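Alcohol oxidase (Myceliophthora thermophila, PDB 6F74) binds FAD as a VAO-type flavoprotein and probably uses it, with molecular oxygen, to oxidise an alcohol-type substrate. Local coordinates at residues C78-V81 against N82-T86; P62-Q65 against S66-D69. One frame throughout, in Å; residues are numbered along the deposited sequence.

Interaction 1. Residues C78-V81 against N82-T86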
ATOM      1  N   CYS A  78      25.695  13.654   3.456  1.00 24.89           N
ATOM      2  CA  CYS A  78      25.554  12.568   2.509  1.00 24.55           C
ATOM      3  C   CYS A  78      25.628  11.198   3.169  1.00 24.59           C
ATOM      4  O   CYS A  78      24.798  10.337   2.885  1.00 24.00           O
ATOM      5  CB  CYS A  78      26.612  12.672   1.411  1.00 25.07           C
ATOM      6  SG  CYS A  78      26.650  11.238   0.307  1.00 24.90           S
ATOM      7  N   ALA A  79      26.610  11.007   4.045  1.00 25.32           N
ATOM      8  CA  ALA A  79      26.786   9.748   4.779  1.00 25.46           C
ATOM      9  C   ALA A  79      25.629   9.446   5.727  1.00 24.92           C
ATOM     10  O   ALA A  79      25.190   8.295   5.851  1.00 24.61           O
ATOM     11  CB  ALA A  79      28.105   9.785   5.566  1.00 26.47           C
ATOM     12  N   TYR A  80      25.137  10.481   6.400  1.00 24.87           N
ATOM     13  CA  TYR A  80      23.942  10.339   7.233  1.00 24.39           C
ATOM     14  C   TYR A  80      22.758   9.873   6.368  1.00 23.51           C
ATOM     15  O   TYR A  80      22.045   8.929   6.710  1.00 23.16           O
ATOM     16  CB  TYR A  80      23.598  11.668   7.925  1.00 24.52           C
ATOM     17  CG  TYR A  80      22.410  11.528   8.825  1.00 24.16           C
ATOM     18  CD1 TYR A  80      22.540  10.921  10.054  1.00 24.56           C
ATOM     19  CD2 TYR A  80      21.136  11.939   8.421  1.00 23.47           C
ATOM     20  CE1 TYR A  80      21.467  10.765  10.900  1.00 24.32           C
ATOM     21  CE2 TYR A  80      20.028  11.737   9.273  1.00 23.21           C
ATOM     22  CZ  TYR A  80      20.225  11.170  10.508  1.00 23.66           C
ATOM     23  OH  TYR A  80      19.163  10.934  11.360  1.00 23.50           O
ATOM     24  N   VAL A  81      22.569  10.525   5.234  1.00 23.21           N
ATOM     25  CA  VAL A  81      21.469  10.185   4.323  1.00 22.46           C
ATOM     26  C   VAL A  81      21.620   8.770   3.775  1.00 22.35           C
ATOM     27  O   VAL A  81      20.636   8.023   3.669  1.00 21.83           O
ATOM     28  CB  VAL A  81      21.334  11.222   3.173  1.00 22.27           C
ATOM     29  CG1 VAL A  81      20.310  10.757   2.150  1.00 21.62           C
ATOM     30  CG2 VAL A  81      20.879  12.547   3.747  1.00 22.27           C
ATOM     31  N   ASN A  82      22.855   8.401   3.438  1.00 22.90           N
ATOM     32  CA  ASN A  82      23.098   7.038   2.948  1.00 22.90           C
ATOM     33  C   ASN A  82      22.756   5.995   4.026  1.00 22.83           C
ATOM     34  O   ASN A  82      22.081   5.026   3.764  1.00 22.42           O
ATOM     35  CB  ASN A  82      24.543   6.892   2.476  1.00 23.63           C
ATOM     36  CG  ASN A  82      24.801   5.535   1.887  1.00 23.69           C
ATOM     37  OD1 ASN A  82      25.483   4.710   2.499  1.00 24.13           O
ATOM     38  ND2 ASN A  82      24.199   5.268   0.727  1.00 23.26           N
ATOM     39  N   LYS A  83      23.184   6.264   5.237  1.00 23.27           N
ATOM     40  CA  LYS A  83      22.924   5.381   6.365  1.00 23.32           C
ATOM     41  C   LYS A  83      21.430   5.256   6.669  1.00 22.63           C
ATOM     42  O   LYS A  83      20.958   4.156   6.976  1.00 22.44           O
ATOM     43  CB  LYS A  83      23.677   5.900   7.599  1.00 24.02           C
ATOM     44  CG  LYS A  83      23.424   5.100   8.860  1.00 24.17           C
ATOM     45  CD  LYS A  83      24.008   5.737  10.118  1.00 24.89           C
ATOM     46  CE  LYS A  83      23.905   4.712  11.272  1.00 25.14           C
ATOM     47  NZ  LYS A  83      23.862   5.349  12.633  1.00 25.65           N
ATOM     48  N   MET A  84      20.682   6.351   6.541  1.00 22.31           N
ATOM     49  CA  MET A  84      19.263   6.390   6.968  1.00 21.79           C
ATOM     50  C   MET A  84      18.225   6.168   5.852  1.00 21.11           C
ATOM     51  O   MET A  84      17.008   6.175   6.118  1.00 20.72           O
ATOM     52  CB  MET A  84      18.955   7.711   7.669  1.00 21.92           C
ATOM     53  CG  MET A  84      19.733   7.988   8.926  1.00 22.62           C
ATOM     54  SD  MET A  84      19.553   6.779  10.198  1.00 22.85           S
ATOM     55  CE  MET A  84      17.787   6.806  10.636  1.00 22.30           C
ATOM     56  N   TRP A  85      18.722   5.954   4.623  1.00 21.07           N
ATOM     57  CA  TRP A  85      17.887   5.743   3.442  1.00 20.55           C
ATOM     58  C   TRP A  85      16.900   4.597   3.568  1.00 20.18           C
ATOM     59  O   TRP A  85      15.788   4.653   3.037  1.00 19.73           O
ATOM     60  CB  TRP A  85      18.794   5.498   2.201  1.00 20.75           C
ATOM     61  CG  TRP A  85      18.002   5.585   0.898  1.00 20.32           C
ATOM     62  CD1 TRP A  85      17.375   4.555   0.250  1.00 20.04           C
ATOM     63  CD2 TRP A  85      17.701   6.762   0.151  1.00 20.17           C
ATOM     64  NE1 TRP A  85      16.733   5.013  -0.861  1.00 19.76           N
ATOM     65  CE2 TRP A  85      16.915   6.365  -0.949  1.00 19.83           C
ATOM     66  CE3 TRP A  85      18.020   8.107   0.296  1.00 20.34           C
ATOM     67  CZ2 TRP A  85      16.447   7.277  -1.924  1.00 19.65           C
ATOM     68  CZ3 TRP A  85      17.559   9.018  -0.667  1.00 20.13           C
ATOM     69  CH2 TRP A  85      16.765   8.594  -1.745  1.00 19.79           C
ATOM     70  N   THR A  86      17.304   3.534   4.255  1.00 20.41           N
ATOM     71  CA  THR A  86      16.451   2.372   4.420  1.00 20.12           C
ATOM     72  C   THR A  86      15.447   2.503   5.593  1.00 19.99           C
ATOM     73  O   THR A  86      14.620   1.596   5.819  1.00 19.78           O
ATOM     74  CB  THR A  86      17.330   1.096   4.528  1.00 20.45           C
ATOM     75  OG1 THR A  86      18.376   1.321   5.500  1.00 21.00           O
ATOM     76  CG2 THR A  86      17.996   0.759   3.149  1.00 20.54           C
TER
HETATM   77  O   HOH W   1      26.299   5.908   5.615  1.00 29.04           O

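Interaction 2. Residues P62-Q65 against S66-D69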
ATOM      1  N   PRO A  62      16.034  17.385  -3.295  1.00 20.00           N
ATOM      2  CA  PRO A  62      16.262  15.940  -3.353  1.00 19.95           C
ATOM      3  C   PRO A  62      16.925  15.415  -2.099  1.00 20.19           C
ATOM      4  O   PRO A  62      17.858  16.014  -1.604  1.00 20.62           O
ATOM      5  CB  PRO A  62      17.193  15.751  -4.566  1.00 20.28           C
ATOM      6  CG  PRO A  62      17.006  16.948  -5.404  1.00 20.32           C
ATOM      7  CD  PRO A  62      16.488  18.083  -4.509  1.00 20.21           C
ATOM      8  N   ILE A  63      16.405  14.319  -1.568  1.00 19.95           N
ATOM      9  CA  ILE A  63      16.854  13.788  -0.264  1.00 20.16           C
ATOM     10  C   ILE A  63      18.361  13.692  -0.172  1.00 20.74           C
ATOM     11  O   ILE A  63      18.959  14.156   0.801  1.00 21.12           O
ATOM     12  CB  ILE A  63      16.183  12.443   0.042  1.00 19.86           C
ATOM     13  CG1 ILE A  63      14.656  12.577   0.103  1.00 19.38           C
ATOM     14  CG2 ILE A  63      16.641  11.883   1.371  1.00 20.12           C
ATOM     15  CD1 ILE A  63      14.090  13.479   1.180  1.00 19.40           C
ATOM     16  N   ALA A  64      18.973  13.153  -1.234  1.00 20.87           N
ATOM     17  CA  ALA A  64      20.422  12.942  -1.258  1.00 21.50           C
ATOM     18  C   ALA A  64      21.240  13.968  -2.048  1.00 21.92           C
ATOM     19  O   ALA A  64      22.333  13.624  -2.557  1.00 22.43           O
ATOM     20  CB  ALA A  64      20.685  11.551  -1.806  1.00 21.52           C
ATOM     21  N   GLN A  65      20.774  15.208  -2.160  1.00 21.79           N
ATOM     22  CA  GLN A  65      21.530  16.245  -2.938  1.00 22.21           C
ATOM     23  C   GLN A  65      22.923  16.579  -2.388  1.00 22.98           C
ATOM     24  O   GLN A  65      23.821  16.981  -3.135  1.00 23.48           O
ATOM     25  CB  GLN A  65      20.727  17.535  -3.119  1.00 21.94           C
ATOM     26  CG  GLN A  65      20.329  18.231  -1.814  1.00 21.88           C
ATOM     27  CD  GLN A  65      19.794  19.627  -2.028  1.00 21.78           C
ATOM     28  OE1 GLN A  65      19.412  20.021  -3.131  1.00 21.60           O
ATOM     29  NE2 GLN A  65      19.676  20.346  -0.949  1.00 21.92           N
ATOM     30  N   SER A  66      23.108  16.394  -1.078  1.00 23.13           N
ATOM     31  CA  SER A  66      24.406  16.592  -0.439  1.00 23.92           C
ATOM     32  C   SER A  66      25.518  15.647  -0.916  1.00 24.44           C
ATOM     33  O   SER A  66      26.694  15.926  -0.678  1.00 25.22           O
ATOM     34  CB  SER A  66      24.259  16.509   1.081  1.00 23.99           C
ATOM     35  OG  SER A  66      23.991  15.188   1.513  1.00 23.76           O
ATOM     36  N   CYS A  67      25.153  14.549  -1.566  1.00 24.10           N
ATOM     37  CA  CYS A  67      26.100  13.604  -2.151  1.00 24.58           C
ATOM     38  C   CYS A  67      26.723  14.054  -3.474  1.00 25.00           C
ATOM     39  O   CYS A  67      27.608  13.379  -3.984  1.00 25.55           O
ATOM     40  CB  CYS A  67      25.420  12.225  -2.347  1.00 24.08           C
ATOM     41  SG  CYS A  67      24.926  11.421  -0.799  1.00 23.79           S
ATOM     42  N   TYR A  68      26.244  15.160  -4.033  1.00 24.78           N
ATOM     43  CA  TYR A  68      26.638  15.581  -5.376  1.00 25.11           C
ATOM     44  C   TYR A  68      27.352  16.938  -5.378  1.00 25.67           C
ATOM     45  O   TYR A  68      27.091  17.804  -4.530  1.00 25.54           O
ATOM     46  CB  TYR A  68      25.407  15.576  -6.301  1.00 24.40           C
ATOM     47  CG  TYR A  68      24.772  14.210  -6.432  1.00 23.95           C
ATOM     48  CD1 TYR A  68      23.909  13.735  -5.440  1.00 23.36           C
ATOM     49  CD2 TYR A  68      25.063  13.374  -7.518  1.00 24.21           C
ATOM     50  CE1 TYR A  68      23.315  12.486  -5.542  1.00 22.98           C
ATOM     51  CE2 TYR A  68      24.459  12.127  -7.658  1.00 23.83           C
ATOM     52  CZ  TYR A  68      23.600  11.679  -6.665  1.00 23.21           C
ATOM     53  OH  TYR A  68      23.009  10.435  -6.804  1.00 22.88           O
ATOM     54  N   ASP A  69      28.226  17.139  -6.351  1.00 26.33           N
ATOM     55  CA  ASP A  69      28.962  18.416  -6.521  1.00 26.96           C
ATOM     56  C   ASP A  69      28.055  19.598  -6.725  1.00 26.45           C
ATOM     57  O   ASP A  69      27.059  19.495  -7.402  1.00 25.83           O
ATOM     58  CB  ASP A  69      29.905  18.376  -7.729  1.00 27.75           C
ATOM     59  CG  ASP A  69      31.027  17.440  -7.562  1.00 28.50           C
ATOM     60  OD1 ASP A  69      31.268  16.993  -6.427  1.00 28.54           O
ATOM     61  OD2 ASP A  69      31.693  17.136  -8.580  1.00 29.12           O
TER
HETATM   62  O   HOH W   2      21.302  15.419   0.980  1.00 19.60           O

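Interaction 1. Residues C78-V81 against N82-T86
Tyr80 and Met84, one helical turn apart, make the main side-chain contact on helix 75-84. Met84 CG sits over one face of the phenol ring, 3.8 Å from the centroid of the Tyr80 ring and 19° off its normal, a CH-pi contact displaced toward the CZ rim. With CG of Met84 anti to its carbonyl carbon (chi1 -62°) and the chain bent again at chi2 and chi3, SD lies beyond CG, obliquely above the same ring, giving a Met-aromatic contact at 4.9 Å from its centroid. A flexible thioether suits this place, since it can curl along a flat ring at the protein's surface.

The second apolar pair has the same i to i+4 spacing: Val81 CG1 meets the indole of Trp85 at its edge, in the ring plane, 4.0 Å from CE3. Branched Val81 sets a methyl against the indole edge, while Trp85 NE1 bonds to Gly430 O and links the chain here to the loop holding Gly430. The Trp85 side chain is about 12 Å from the bound FAD, so the contact stands apart from the cofactor.

Backbone bonds are those of an alpha-helix. Asn82 N donates to Cys78 O at 2.8 Å, Lys83 N to Ala79 O, and Met84 N to Tyr80 O at 2.9 Å; a further, weak bond runs from Met84 N to Val81 O.

Water adds to this on the outer side: water 1 donates to Ala79 O at 2.6 Å, and weakly to Asn82 OD1. The small side chain of Ala79 fits this exposed side, and the extended Lys83 carries its charge away from the helix.

Interaction 2. Residues P62-Q65 against S66-D69
Tyr68 packs the edge of its ring against two carbonyl oxygens of the turn before it. Its CB lies 3.8 Å from Gln65 O, the atom that also accepts Tyr68 N at 3.2 Å and a second hydrogen bond from Gln72 NE2. A chi1 of -61° sets the ring beside the backbone N of Tyr68 and so carries it back along the chain toward Ala64. CD1 and CE1 of Tyr68 each come to 3.3 Å from Ala64 O, which lies in the ring plane, so the oxygen faces the ring's C-H edge and not its pi cloud. At the tip, Tyr68 OH is hydrogen-bonded to Ala107 O, and the side chain also touches Pro117 and Cys120. A tyrosine serves well here, for its ring fills a buried site and its hydroxyl finds a polar partner.

The backbone winds as a type I turn from Pro62 to Gln65, closed by Gln65 N donating to Pro62 O at 3.1 Å, and then as a short 3-10 segment. Cys67 N donates to Ala64 O at 3.1 Å, lying 51° out of the carbonyl plane; the i to i+3 spacing of this bond and of Tyr68 N to Gln65 O marks the tight 3-10 winding. Water 2 joins the turn to that segment, donating to Ile63 O and accepting from Ser66 N. Buried Ala64 is small enough to let Cys67 SG pass its CB at 4.4 Å, on the way to the disulfide with Cys78.

Gln65 O thus takes two N-H bonds, whereas Ala64 O takes one and faces weakly polarised ring C-H groups, probably a mildly favourable electrostatic arrangement for a buried carbonyl.

Overall arrangement
Residues 62-69 precede residues 78-86 in the chain, and a disulfide between Cys67 and Cys78 fastens the loop after strand 57-59 to helix 75-84. Ile63 packs on Trp85, and the side chains of Ile63 and Ala64 both touch Val81, so the buried side of residues 78-86 rests on the turn at 62-65. Four of the five touching residues in interaction 2 are buried, whereas interaction 1 is partly buried, with Tyr80, Ala79 and Lys83 exposed. Their chemistry differs too: side chains pack on one another along a partly exposed helix, while in the loop a buried ring meets backbone carbonyls.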